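Side-chain contacts in glyceraldehyde-3-phosphate dehydrogenase (Sulfolobus solfataricus, PDB 1B7G), which catalyses the phosphorylating oxidation of D-glyceraldehyde 3-phosphate in glycolysis, using NAD or, with marked preference, NADP as cofactor: residues A[23-28]-A[316-321]; A[42-47]-A[63-68]; A[81-86]-A[91-96]; A[196-199]-A[205-208]; A[259-264]-A[277-282]. The protein carries 1 engineered substitution. All blocks are in the same frame, centred on the assembly; numbering follows the deposited sequence.

Interaction 1: residues A[23-28]-A[316-321]; sequences QPDMKL and MKLMSA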
# COMPACT_ATOMS: atom_id res chain seq x y z
N GLN A 23 18.31 -10.41 8.31
CA GLN A 23 18.86 -10.97 9.55
C GLN A 23 20.40 -10.98 9.46
O GLN A 23 20.92 -11.33 8.40
CB GLN A 23 18.35 -12.38 9.75
CG GLN A 23 16.85 -12.51 10.05
CD GLN A 23 16.30 -11.46 10.97
OE1 GLN A 23 16.56 -11.43 12.18
NE2 GLN A 23 15.54 -10.50 10.40
N PRO A 24 21.09 -10.67 10.53
CA PRO A 24 22.55 -10.71 10.55
C PRO A 24 23.12 -12.11 10.51
O PRO A 24 24.29 -12.29 10.10
CB PRO A 24 22.92 -10.03 11.86
CG PRO A 24 21.74 -10.27 12.74
CD PRO A 24 20.54 -10.21 11.82
N ASP A 25 22.37 -13.11 10.95
CA ASP A 25 22.89 -14.48 11.05
C ASP A 25 22.31 -15.43 10.07
O ASP A 25 22.39 -16.68 10.19
CB ASP A 25 22.66 -15.00 12.50
CG ASP A 25 21.17 -14.98 12.87
OD1 ASP A 25 20.39 -14.20 12.29
OD2 ASP A 25 20.79 -15.73 13.77
N MET A 26 21.62 -14.90 9.04
CA MET A 26 21.05 -15.78 8.04
C MET A 26 21.41 -15.29 6.64
O MET A 26 21.55 -14.09 6.43
CB MET A 26 19.50 -15.74 8.18
CG MET A 26 19.00 -16.19 9.53
SD MET A 26 17.18 -16.40 9.56
CE MET A 26 16.93 -16.68 11.29
N LYS A 27 21.37 -16.18 5.68
CA LYS A 27 21.51 -15.74 4.29
C LYS A 27 20.44 -16.46 3.47
O LYS A 27 20.25 -17.67 3.61
CB LYS A 27 22.91 -15.92 3.73
CG LYS A 27 23.28 -17.17 2.98
CD LYS A 27 24.80 -17.31 2.89
CE LYS A 27 25.23 -18.31 1.82
NZ LYS A 27 26.67 -18.67 1.93
N LEU A 28 19.78 -15.70 2.60
CA LEU A 28 18.78 -16.28 1.72
C LEU A 28 19.46 -17.05 0.59
O LEU A 28 20.06 -16.44 -0.29
CB LEU A 28 17.88 -15.20 1.13
CG LEU A 28 16.83 -15.69 0.11
CD1 LEU A 28 15.76 -16.56 0.77
CD2 LEU A 28 16.17 -14.48 -0.55
N MET A 316 16.93 -24.49 14.87
CA MET A 316 18.38 -24.66 14.71
C MET A 316 19.14 -24.37 15.99
O MET A 316 20.37 -24.33 15.96
CB MET A 316 18.90 -23.73 13.62
CG MET A 316 18.24 -23.86 12.27
SD MET A 316 18.53 -25.46 11.50
CE MET A 316 20.26 -25.27 11.07
N LYS A 317 18.45 -24.11 17.08
CA LYS A 317 19.05 -23.87 18.39
C LYS A 317 20.13 -22.79 18.30
O LYS A 317 21.23 -22.93 18.84
CB LYS A 317 19.63 -25.20 18.89
CG LYS A 317 18.62 -26.34 18.91
CD LYS A 317 19.27 -27.70 19.19
CE LYS A 317 20.02 -28.24 17.98
NZ LYS A 317 20.64 -29.57 18.29
N LEU A 318 19.81 -21.67 17.66
CA LEU A 318 20.81 -20.63 17.45
C LEU A 318 21.06 -19.74 18.64
O LEU A 318 22.18 -19.24 18.79
CB LEU A 318 20.45 -19.76 16.24
CG LEU A 318 20.33 -20.47 14.90
CD1 LEU A 318 19.98 -19.49 13.79
CD2 LEU A 318 21.61 -21.23 14.53
N MET A 319 20.05 -19.52 19.48
CA MET A 319 20.14 -18.59 20.59
C MET A 319 18.85 -18.60 21.43
O MET A 319 17.93 -19.36 21.12
CB MET A 319 20.36 -17.16 20.08
CG MET A 319 19.18 -16.66 19.21
SD MET A 319 19.56 -15.03 18.55
CE MET A 319 20.70 -15.43 17.25
N SER A 320 18.81 -17.82 22.47
CA SER A 320 17.70 -17.87 23.41
C SER A 320 16.45 -17.26 22.75
O SER A 320 16.63 -16.55 21.77
CB SER A 320 18.03 -17.15 24.70
OG SER A 320 17.99 -15.74 24.60
N ALA A 321 15.29 -17.44 23.39
CA ALA A 321 14.03 -16.89 22.93
C ALA A 321 14.14 -15.37 22.88
O ALA A 321 13.81 -14.69 21.91
CB ALA A 321 12.90 -17.29 23.89

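Interaction 2: residues A[42-47]-A[63-68]; sequences IAHRRG and SGIPVA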
# COMPACT_ATOMS: atom_id res chain seq x y z
N ILE A 42 10.01 -9.64 -10.39
CA ILE A 42 10.56 -8.72 -9.39
C ILE A 42 11.58 -9.35 -8.48
O ILE A 42 12.59 -8.68 -8.17
CB ILE A 42 9.44 -7.99 -8.63
CG1 ILE A 42 8.60 -7.22 -9.63
CG2 ILE A 42 10.06 -7.08 -7.56
CD1 ILE A 42 7.44 -6.42 -9.09
N ALA A 43 11.44 -10.61 -8.11
CA ALA A 43 12.45 -11.29 -7.30
C ALA A 43 13.77 -11.39 -8.10
O ALA A 43 14.87 -11.11 -7.61
CB ALA A 43 11.96 -12.69 -6.95
N HIS A 44 13.63 -11.91 -9.33
CA HIS A 44 14.72 -12.07 -10.24
C HIS A 44 15.52 -10.77 -10.42
O HIS A 44 16.75 -10.80 -10.32
CB HIS A 44 14.31 -12.54 -11.65
CG HIS A 44 15.55 -12.57 -12.53
ND1 HIS A 44 16.73 -13.08 -12.03
CD2 HIS A 44 15.81 -12.16 -13.78
CE1 HIS A 44 17.67 -12.99 -12.97
NE2 HIS A 44 17.14 -12.44 -14.03
N ARG A 45 14.82 -9.68 -10.65
CA ARG A 45 15.42 -8.37 -10.79
C ARG A 45 16.14 -7.92 -9.54
O ARG A 45 17.17 -7.24 -9.64
CB ARG A 45 14.38 -7.33 -11.22
CG ARG A 45 14.00 -7.51 -12.69
CD ARG A 45 13.20 -6.33 -13.21
NE ARG A 45 14.01 -5.20 -13.63
CZ ARG A 45 14.47 -4.24 -12.84
NH1 ARG A 45 14.21 -4.23 -11.54
NH2 ARG A 45 15.21 -3.27 -13.37
N ARG A 46 15.72 -8.35 -8.35
CA ARG A 46 16.45 -8.03 -7.14
C ARG A 46 17.60 -8.99 -6.89
O ARG A 46 18.19 -8.95 -5.80
CB ARG A 46 15.48 -8.05 -5.95
CG ARG A 46 14.57 -6.83 -5.93
CD ARG A 46 13.79 -6.77 -4.64
NE ARG A 46 14.64 -6.94 -3.46
CZ ARG A 46 14.18 -7.50 -2.33
NH1 ARG A 46 12.92 -7.93 -2.24
NH2 ARG A 46 15.00 -7.63 -1.30
N GLY A 47 17.88 -9.93 -7.79
CA GLY A 47 19.00 -10.84 -7.61
C GLY A 47 18.68 -12.10 -6.82
O GLY A 47 19.55 -12.91 -6.51
N SER A 63 9.53 -17.65 -19.98
CA SER A 63 9.46 -16.26 -19.59
C SER A 63 10.77 -15.50 -19.73
O SER A 63 10.83 -14.28 -19.64
CB SER A 63 9.02 -16.18 -18.10
OG SER A 63 9.98 -16.82 -17.27
N GLY A 64 11.89 -16.24 -19.79
CA GLY A 64 13.19 -15.59 -19.87
C GLY A 64 13.76 -15.38 -18.48
O GLY A 64 14.86 -14.83 -18.34
N ILE A 65 13.02 -15.79 -17.44
CA ILE A 65 13.60 -15.65 -16.08
C ILE A 65 14.42 -16.90 -15.84
O ILE A 65 13.92 -18.01 -16.02
CB ILE A 65 12.48 -15.50 -15.03
CG1 ILE A 65 11.62 -14.27 -15.35
CG2 ILE A 65 13.06 -15.38 -13.63
CD1 ILE A 65 10.36 -14.18 -14.50
N PRO A 66 15.70 -16.76 -15.52
CA PRO A 66 16.54 -17.91 -15.29
C PRO A 66 16.10 -18.68 -14.03
O PRO A 66 15.70 -18.05 -13.07
CB PRO A 66 17.93 -17.32 -15.10
CG PRO A 66 17.70 -15.90 -14.69
CD PRO A 66 16.39 -15.47 -15.31
N VAL A 67 16.30 -19.97 -14.03
CA VAL A 67 16.02 -20.93 -13.00
C VAL A 67 17.31 -21.54 -12.44
O VAL A 67 18.00 -22.29 -13.13
CB VAL A 67 15.18 -22.08 -13.58
CG1 VAL A 67 14.98 -23.19 -12.55
CG2 VAL A 67 13.84 -21.60 -14.10
N ALA A 68 17.56 -21.38 -11.16
CA ALA A 68 18.78 -21.84 -10.52
C ALA A 68 18.85 -23.33 -10.31
O ALA A 68 19.95 -23.87 -10.14
CB ALA A 68 18.97 -21.07 -9.22

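Interaction 3: residues A[81-86]-A[91-96]; sequences VVDTTP and AQYKPI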
# COMPACT_ATOMS: atom_id res chain seq x y z
N VAL A 81 14.50 -25.10 5.57
CA VAL A 81 13.56 -24.56 4.59
C VAL A 81 12.35 -23.89 5.29
O VAL A 81 11.86 -24.50 6.25
CB VAL A 81 13.00 -25.67 3.70
CG1 VAL A 81 12.09 -25.09 2.62
CG2 VAL A 81 14.11 -26.51 3.06
N VAL A 82 11.98 -22.71 4.86
CA VAL A 82 10.75 -22.04 5.27
C VAL A 82 9.68 -22.36 4.19
O VAL A 82 9.74 -21.90 3.05
CB VAL A 82 10.77 -20.53 5.45
CG1 VAL A 82 9.40 -20.03 5.95
CG2 VAL A 82 11.81 -20.10 6.49
N ASP A 83 8.77 -23.27 4.54
CA ASP A 83 7.74 -23.69 3.59
C ASP A 83 6.55 -22.74 3.71
O ASP A 83 5.94 -22.68 4.78
CB ASP A 83 7.34 -25.14 3.83
CG ASP A 83 6.32 -25.67 2.84
OD1 ASP A 83 5.29 -25.02 2.58
OD2 ASP A 83 6.54 -26.79 2.33
N THR A 84 6.28 -22.05 2.62
CA THR A 84 5.17 -21.09 2.56
C THR A 84 4.30 -21.38 1.35
O THR A 84 3.77 -20.47 0.70
CB THR A 84 5.66 -19.63 2.52
OG1 THR A 84 6.48 -19.41 1.37
CG2 THR A 84 6.43 -19.24 3.75
N THR A 85 4.15 -22.65 1.03
CA THR A 85 3.34 -23.14 -0.05
C THR A 85 1.85 -23.09 0.35
O THR A 85 1.53 -23.07 1.53
CB THR A 85 3.70 -24.60 -0.38
OG1 THR A 85 3.47 -25.44 0.77
CG2 THR A 85 5.17 -24.69 -0.78
N PRO A 86 0.97 -23.31 -0.60
CA PRO A 86 -0.46 -23.26 -0.34
C PRO A 86 -0.92 -24.26 0.67
O PRO A 86 -0.23 -25.27 0.94
CB PRO A 86 -1.07 -23.36 -1.73
CG PRO A 86 0.02 -23.04 -2.71
CD PRO A 86 1.30 -23.49 -2.05
N ALA A 91 2.51 -30.56 3.34
CA ALA A 91 2.43 -31.97 3.60
C ALA A 91 2.96 -32.79 2.42
O ALA A 91 3.41 -33.92 2.60
CB ALA A 91 0.96 -32.35 3.85
N GLN A 92 2.85 -32.24 1.23
CA GLN A 92 3.39 -32.89 0.04
C GLN A 92 4.91 -32.76 0.04
O GLN A 92 5.57 -33.71 -0.35
CB GLN A 92 2.79 -32.28 -1.22
CG GLN A 92 1.28 -32.53 -1.33
CD GLN A 92 0.70 -31.93 -2.59
OE1 GLN A 92 1.42 -31.67 -3.56
NE2 GLN A 92 -0.61 -31.70 -2.59
N TYR A 93 5.46 -31.65 0.55
CA TYR A 93 6.90 -31.52 0.65
C TYR A 93 7.48 -32.16 1.90
O TYR A 93 8.67 -32.51 1.91
CB TYR A 93 7.37 -30.07 0.54
CG TYR A 93 7.44 -29.59 -0.89
CD1 TYR A 93 8.56 -29.88 -1.66
CD2 TYR A 93 6.42 -28.84 -1.44
CE1 TYR A 93 8.64 -29.45 -2.98
CE2 TYR A 93 6.49 -28.41 -2.75
CZ TYR A 93 7.61 -28.71 -3.51
OH TYR A 93 7.68 -28.26 -4.80
N LYS A 94 6.68 -32.42 2.94
CA LYS A 94 7.24 -33.02 4.16
C LYS A 94 8.12 -34.24 3.93
O LYS A 94 9.27 -34.29 4.39
CB LYS A 94 6.14 -33.20 5.21
CG LYS A 94 6.59 -33.90 6.48
CD LYS A 94 7.68 -33.13 7.19
CE LYS A 94 8.19 -33.90 8.41
NZ LYS A 94 7.11 -34.30 9.33
N PRO A 95 7.71 -35.26 3.21
CA PRO A 95 8.54 -36.42 2.93
C PRO A 95 9.83 -36.06 2.19
O PRO A 95 10.88 -36.66 2.45
CB PRO A 95 7.66 -37.34 2.12
CG PRO A 95 6.53 -36.51 1.61
CD PRO A 95 6.35 -35.40 2.62
N ILE A 96 9.81 -35.10 1.28
CA ILE A 96 11.02 -34.66 0.58
C ILE A 96 12.03 -34.04 1.51
O ILE A 96 13.22 -34.42 1.56
CB ILE A 96 10.64 -33.74 -0.59
CG1 ILE A 96 9.79 -34.55 -1.58
CG2 ILE A 96 11.86 -33.17 -1.29
CD1 ILE A 96 8.93 -33.76 -2.52

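Interaction 4: residues A[196-199]-A[205-208]; sequences DVNS and DIAT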
# COMPACT_ATOMS: atom_id res chain seq x y z
N ASP A 196 -6.21 -24.81 17.01
CA ASP A 196 -4.86 -24.31 16.72
C ASP A 196 -4.26 -23.61 17.92
O ASP A 196 -3.09 -23.90 18.19
CB ASP A 196 -4.80 -23.50 15.44
CG ASP A 196 -5.14 -24.36 14.22
OD1 ASP A 196 -5.24 -25.59 14.43
OD2 ASP A 196 -5.41 -23.86 13.13
N VAL A 197 -5.01 -22.83 18.68
CA VAL A 197 -4.49 -22.22 19.90
C VAL A 197 -4.05 -23.31 20.90
O VAL A 197 -3.00 -23.23 21.60
CB VAL A 197 -5.54 -21.30 20.51
CG1 VAL A 197 -5.29 -20.88 21.97
CG2 VAL A 197 -5.74 -19.98 19.74
N ASN A 198 -4.89 -24.34 21.02
CA ASN A 198 -4.64 -25.47 21.90
C ASN A 198 -3.45 -26.33 21.47
O ASN A 198 -2.91 -27.10 22.28
CB ASN A 198 -5.89 -26.37 21.93
CG ASN A 198 -6.94 -25.91 22.93
OD1 ASN A 198 -8.12 -26.17 22.71
ND2 ASN A 198 -6.52 -25.32 24.02
N SER A 199 -2.98 -26.23 20.23
CA SER A 199 -1.78 -26.93 19.80
C SER A 199 -0.54 -26.25 20.41
O SER A 199 0.56 -26.78 20.38
CB SER A 199 -1.65 -26.82 18.27
OG SER A 199 -1.20 -25.51 17.90
N ASP A 205 -9.34 -23.46 27.90
CA ASP A 205 -10.75 -23.66 27.45
C ASP A 205 -11.06 -22.49 26.48
O ASP A 205 -11.30 -21.36 26.91
CB ASP A 205 -11.64 -23.60 28.68
CG ASP A 205 -13.13 -23.56 28.42
OD1 ASP A 205 -13.58 -23.52 27.26
OD2 ASP A 205 -13.92 -23.56 29.38
N ILE A 206 -11.02 -22.77 25.20
CA ILE A 206 -11.21 -21.72 24.18
C ILE A 206 -12.19 -22.21 23.11
O ILE A 206 -12.21 -23.38 22.72
CB ILE A 206 -9.89 -21.25 23.50
CG1 ILE A 206 -10.16 -20.30 22.33
CG2 ILE A 206 -9.14 -22.48 23.00
CD1 ILE A 206 -8.95 -19.50 21.83
N ALA A 207 -13.08 -21.29 22.70
CA ALA A 207 -13.97 -21.62 21.60
C ALA A 207 -14.03 -20.40 20.70
O ALA A 207 -14.01 -19.25 21.14
CB ALA A 207 -15.34 -22.11 22.11
N THR A 208 -14.08 -20.61 19.40
CA THR A 208 -14.05 -19.51 18.46
C THR A 208 -15.07 -19.73 17.33
O THR A 208 -15.35 -20.86 16.97
CB THR A 208 -12.69 -19.41 17.74
OG1 THR A 208 -12.39 -20.68 17.17
CG2 THR A 208 -11.57 -18.97 18.68
O HOH W 1 -10.50 -25.59 24.00

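Interaction 5: residues A[259-264]-A[277-282]; sequences AELVEV and EVMIFS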
# COMPACT_ATOMS: atom_id res chain seq x y z
N ALA A 259 -8.90 0.42 7.09
CA ALA A 259 -8.39 1.20 5.97
C ALA A 259 -7.55 2.39 6.42
O ALA A 259 -6.56 2.72 5.76
CB ALA A 259 -9.56 1.66 5.04
N GLU A 260 -7.88 3.06 7.51
CA GLU A 260 -7.09 4.15 8.05
C GLU A 260 -5.79 3.65 8.66
O GLU A 260 -4.77 4.36 8.61
CB GLU A 260 -7.90 4.93 9.12
CG GLU A 260 -9.02 5.71 8.38
CD GLU A 260 -10.09 6.21 9.32
OE1 GLU A 260 -10.21 5.68 10.47
OE2 GLU A 260 -10.82 7.15 8.93
N LEU A 261 -5.80 2.41 9.18
CA LEU A 261 -4.57 1.81 9.71
C LEU A 261 -3.66 1.47 8.54
O LEU A 261 -2.46 1.74 8.66
CB LEU A 261 -4.88 0.58 10.59
CG LEU A 261 -5.58 0.94 11.92
CD1 LEU A 261 -6.07 -0.28 12.65
CD2 LEU A 261 -4.68 1.78 12.81
N VAL A 262 -4.20 0.97 7.41
CA VAL A 262 -3.35 0.72 6.22
C VAL A 262 -2.72 2.05 5.81
O VAL A 262 -1.54 2.15 5.52
CB VAL A 262 -4.10 0.12 5.05
CG1 VAL A 262 -3.28 0.03 3.73
CG2 VAL A 262 -4.58 -1.29 5.37
N GLU A 263 -3.51 3.11 5.80
CA GLU A 263 -3.04 4.42 5.53
C GLU A 263 -1.91 4.85 6.47
O GLU A 263 -0.93 5.40 5.98
CB GLU A 263 -4.14 5.49 5.57
CG GLU A 263 -3.74 6.73 4.77
CD GLU A 263 -3.79 6.65 3.28
OE1 GLU A 263 -4.06 5.62 2.64
OE2 GLU A 263 -3.49 7.70 2.65
N VAL A 264 -2.07 4.69 7.77
CA VAL A 264 -1.01 5.02 8.73
C VAL A 264 0.31 4.37 8.32
O VAL A 264 1.36 5.02 8.33
CB VAL A 264 -1.37 4.59 10.16
CG1 VAL A 264 -0.14 4.61 11.08
CG2 VAL A 264 -2.46 5.51 10.70
N GLU A 277 2.25 -6.32 13.80
CA GLU A 277 1.81 -6.32 15.17
C GLU A 277 0.29 -6.50 15.33
O GLU A 277 -0.46 -6.03 14.47
CB GLU A 277 2.18 -4.99 15.83
CG GLU A 277 3.70 -4.69 15.77
CD GLU A 277 4.15 -3.99 14.50
OE1 GLU A 277 3.29 -3.72 13.62
OE2 GLU A 277 5.37 -3.71 14.37
N VAL A 278 -0.13 -7.05 16.45
CA VAL A 278 -1.59 -7.14 16.76
C VAL A 278 -2.04 -5.74 17.10
O VAL A 278 -1.35 -5.09 17.90
CB VAL A 278 -1.85 -8.11 17.94
CG1 VAL A 278 -3.32 -8.10 18.39
CG2 VAL A 278 -1.50 -9.54 17.51
N MET A 279 -3.10 -5.22 16.46
CA MET A 279 -3.53 -3.85 16.64
C MET A 279 -4.74 -3.74 17.59
O MET A 279 -5.88 -3.96 17.15
CB MET A 279 -3.90 -3.20 15.29
CG MET A 279 -2.73 -2.90 14.38
SD MET A 279 -3.18 -2.87 12.63
CE MET A 279 -3.05 -4.55 12.17
N ILE A 280 -4.49 -3.55 18.88
CA ILE A 280 -5.59 -3.53 19.85
C ILE A 280 -6.17 -2.13 19.98
O ILE A 280 -5.45 -1.15 20.18
CB ILE A 280 -5.14 -4.01 21.24
CG1 ILE A 280 -4.69 -5.47 21.17
CG2 ILE A 280 -6.27 -3.82 22.27
CD1 ILE A 280 -4.11 -6.04 22.44
N PHE A 281 -7.49 -2.04 19.82
CA PHE A 281 -8.19 -0.76 19.98
C PHE A 281 -8.29 -0.43 21.46
O PHE A 281 -8.96 -1.14 22.22
CB PHE A 281 -9.59 -0.84 19.32
CG PHE A 281 -9.41 -0.87 17.81
CD1 PHE A 281 -9.17 -2.06 17.15
CD2 PHE A 281 -9.44 0.33 17.11
CE1 PHE A 281 -9.01 -2.06 15.78
CE2 PHE A 281 -9.25 0.33 15.73
CZ PHE A 281 -9.02 -0.86 15.09
N SER A 282 -7.51 0.56 21.90
CA SER A 282 -7.39 0.91 23.29
C SER A 282 -8.67 1.38 23.96
O SER A 282 -8.89 0.96 25.12
CB SER A 282 -6.26 1.93 23.55
OG SER A 282 -6.60 3.22 23.10

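Interaction 1: residues A[23-28]-A[316-321]
Asp25 meets Leu318 and Met319 through a single carboxylate oxygen, a small example of a carboxylate that rests against apolar neighbours while Arg313 pairs with its charge. OD2 of Asp25 lies 3.5 Å from the methyl CE of Met319 and 3.8 Å from CD1 of Leu318. Aspartate and methionine approach from opposite directions, whereas the leucine comes in at a slant with one branch. No hydrogen bond joins the two segments. The thioether bends at its last torsion (chi3 76°), which turns CE toward the carboxylate after an extended second torsion. The CA atoms of Asp25 and Leu318 are 9.1 Å apart, so the gap between backbones is bridged by side chains alone. The other oxygen, OD1, forms a salt bridge with NH2 of Arg313, which also bonds Gln23 OE1. Residues 316-321 form the turn between helices 304-315 and 321-331. The first helix closes in a Schellman motif with Lys317, at positive phi, as the C-prime residue: Leu318 N bonds Arg313 O and Lys317 N bonds Ala314 O. Arg313 therefore takes part twice, its carbonyl ending the helix beside Leu318 and its guanidinium holding Asp25. Farther out, Ser320 is the N-cap of the next helix, its OG bonded to Asp323 N, while Asp25 shares a backbone bond with Val2 where strand 26-32 enters the parallel sheet.

Interaction 2: residues A[42-47]-A[63-68]
Two backbone groups grip OG of Ser63: the amide of Ile65, whose side chain touches His44, and the carbonyl of Phe60. The amide bond measures 3.2 Å from Ile65 N to Ser63 OG and is fairly straight at 163°, making an ST turn where the chain leaves helix 57-61. Gly64, with positive phi, carries the backbone round that corner and delivers Ile65 and Pro66 to the histidine. Pro66 lies over one face of the imidazole. Its CD is 3.6 Å from the centroid of the His44 ring, 21° off the normal, a CH-pi contact displaced toward the rim of the ring. The neighbouring methylene is also close, CG of Pro66 lying 3.4 Å from CE1 of His44. Ile65 contributes one branch, CG2, set 3.7 Å from CB of His44 at the root of the side chain. In the N-terminal Rossmann-type domain this joins the C-terminal end of helix 38-45 to the loop running on toward helix 71-77. The histidine leaves that helix with CG anti to the backbone N (chi1 176°), and the side chains of His44 and Pro66 run at about a right angle to each other. Three residues on, Gly47 ends the helix with a Schellman motif. Ile50 of the short strand 50-51 packs against both His44 and Ile65, and Tyr253 of the second subunit packs on Ile65, while Lys252 NZ of that subunit bonds the carbonyl of Ser63.

Interaction 3: residues A[81-86]-A[91-96]
Asp83, at the end of strand 80-83, sends its carboxylate toward Tyr93 on the helix that follows. CG stands anti to the backbone N (chi1 -177°), and OD2 comes to 3.8 Å from CB of Tyr93, touching the root of the tyrosine side chain. Carboxylate and ring planes are turned 69° apart, and the two side chains cross at about a right angle. OD2 also accepts a hydrogen bond from the OH of Tyr97, one turn farther along the helix, so this oxygen faces two tyrosines in different ways. Next in sequence, Thr84 points elsewhere: its OG1 bonds the carbonyl oxygen of Gly8, in the region of the glycine-rich turn. Thr85 then folds back on the aspartate. Its N donates to Asp83 OD1 at 3.1 Å with an angle of 166°, an Asx turn, meeting that oxygen on the anti side but tilted out of the carboxylate plane. Its hydroxyl OG1 uses the syn lone pair of the same Asp83 OD1 at 2.6 Å. With two donors on OD1 and a tyrosine hydroxyl on OD2, rotation of the carboxylate is well restrained. The methyl CG2 of Thr85 makes a looser approach to CD2 of Tyr93, 4.4 Å away. The contact spans the strand-to-helix connection of a beta-alpha-beta unit of the Rossmann-type domain: strand 80-83 lies between strands 2-7 and 103-106, Asn7 and Val71 also touch Tyr93, and helix 89-99 packs near helix 71-77.

Interaction 4: residues A[196-199]-A[205-208]
In the catalytic domain, the short helix 193-198 is followed by strand 205-213, and Val197 and Asn198 of the helix close the connection by packing on Ile206 of the strand. The isoleucine divides its branches between them. Its terminal CD1 sits 3.9 Å from CG2 of Val197, and as far from CG1 of the same residue, so that it rests in the fork of the valine; the side chains cross at about a right angle. The other branch, CG2 of Ile206, lies over one face of the Asn198 amide, 3.8 Å from OD1. That amide is polar on both arms. A water spans the gap, probably donating to OD1 of Asn198 at 2.8 Å and accepting from N of Ile206 at 3.1 Å. On the other arm, ND2 of Asn198 bonds the carbonyl oxygens of Ile201 and Leu204 in the connecting loop, tying the asparagine to it while a face of its amide carries a methyl group. His193 opens this helix and His192 precedes it; both belong to the inorganic phosphate site seen in the crystal, and Ala194, assigned to substrate binding by similarity, also touches Ile206. Asp196 adds a second-shell link, its OD2 bonding ND1 of His192, which is consistent with orienting that ring. Behind the valine, Thr141, Leu144 and Leu145 of helix 139-152 complete the packing, and Val160 of the neighbouring strand 157-167 lies against Ile206.

Interaction 5: residues A[259-264]-A[277-282]
The phenyl ring of Phe281 is the flat group of this contact, and Leu261 approaches it obliquely at its far end: CZ lies 3.9 Å from CD1 of Leu261. The two side chains come from opposite directions, the ring reaching out from the strand and the leucine from the helix. Met295 of the adjacent strand 291-298 also packs on the phenylalanine, so the ring touches both its own sheet and the helix lying over it. The same leucine methyl has a second partner, since CD1 of Leu261 is also 3.9 Å from SD of Met279. One branch of the leucine thus occupies the space between a sulfur and a ring that do not meet there, SD of Met279 being 6.6 Å from CZ of Phe281. Leucine and methionine slide past each other in opposite directions. In the methionine an extended chi2 (154°) carries the sulfur out to the leucine, and the bend at chi3 (-86°) turns CE away from it. Helix 258-267 and strand 278-288 are parts of a beta-alpha-beta unit that begins with strand 246-249, and Ile249 of that first strand packs on Leu261 as well. Met279 and Phe281 are alternate strand residues and both reach the helix, while Glu263 on the helix forms a salt bridge with Lys14 of the second subunit. Because every touching group is apolar and buried, the contact is consistent with hydrophobic packing; no hydrogen bond joins the two segments.

How the interactions relate
Interaction 1 ties residues near the start of the chain to the turn before its last long helix, and the other four nest inside that closure. Interactions 1 and 3 reach the same parallel sheet, their centres about 20 Å apart, while interaction 2 lies farther out in the nucleotide-binding region. Interactions 4 and 5 share the mixed sheet of the catalytic domain, with centres about 25 Å apart. They approach the active site differently: Val197 lies about 5 Å from His193 of the phosphate site, and Met279 about 8 Å from the catalytic-site His219, between side chains. Interactions 2 and 5, about 34 Å apart between centres, both touch the second subunit.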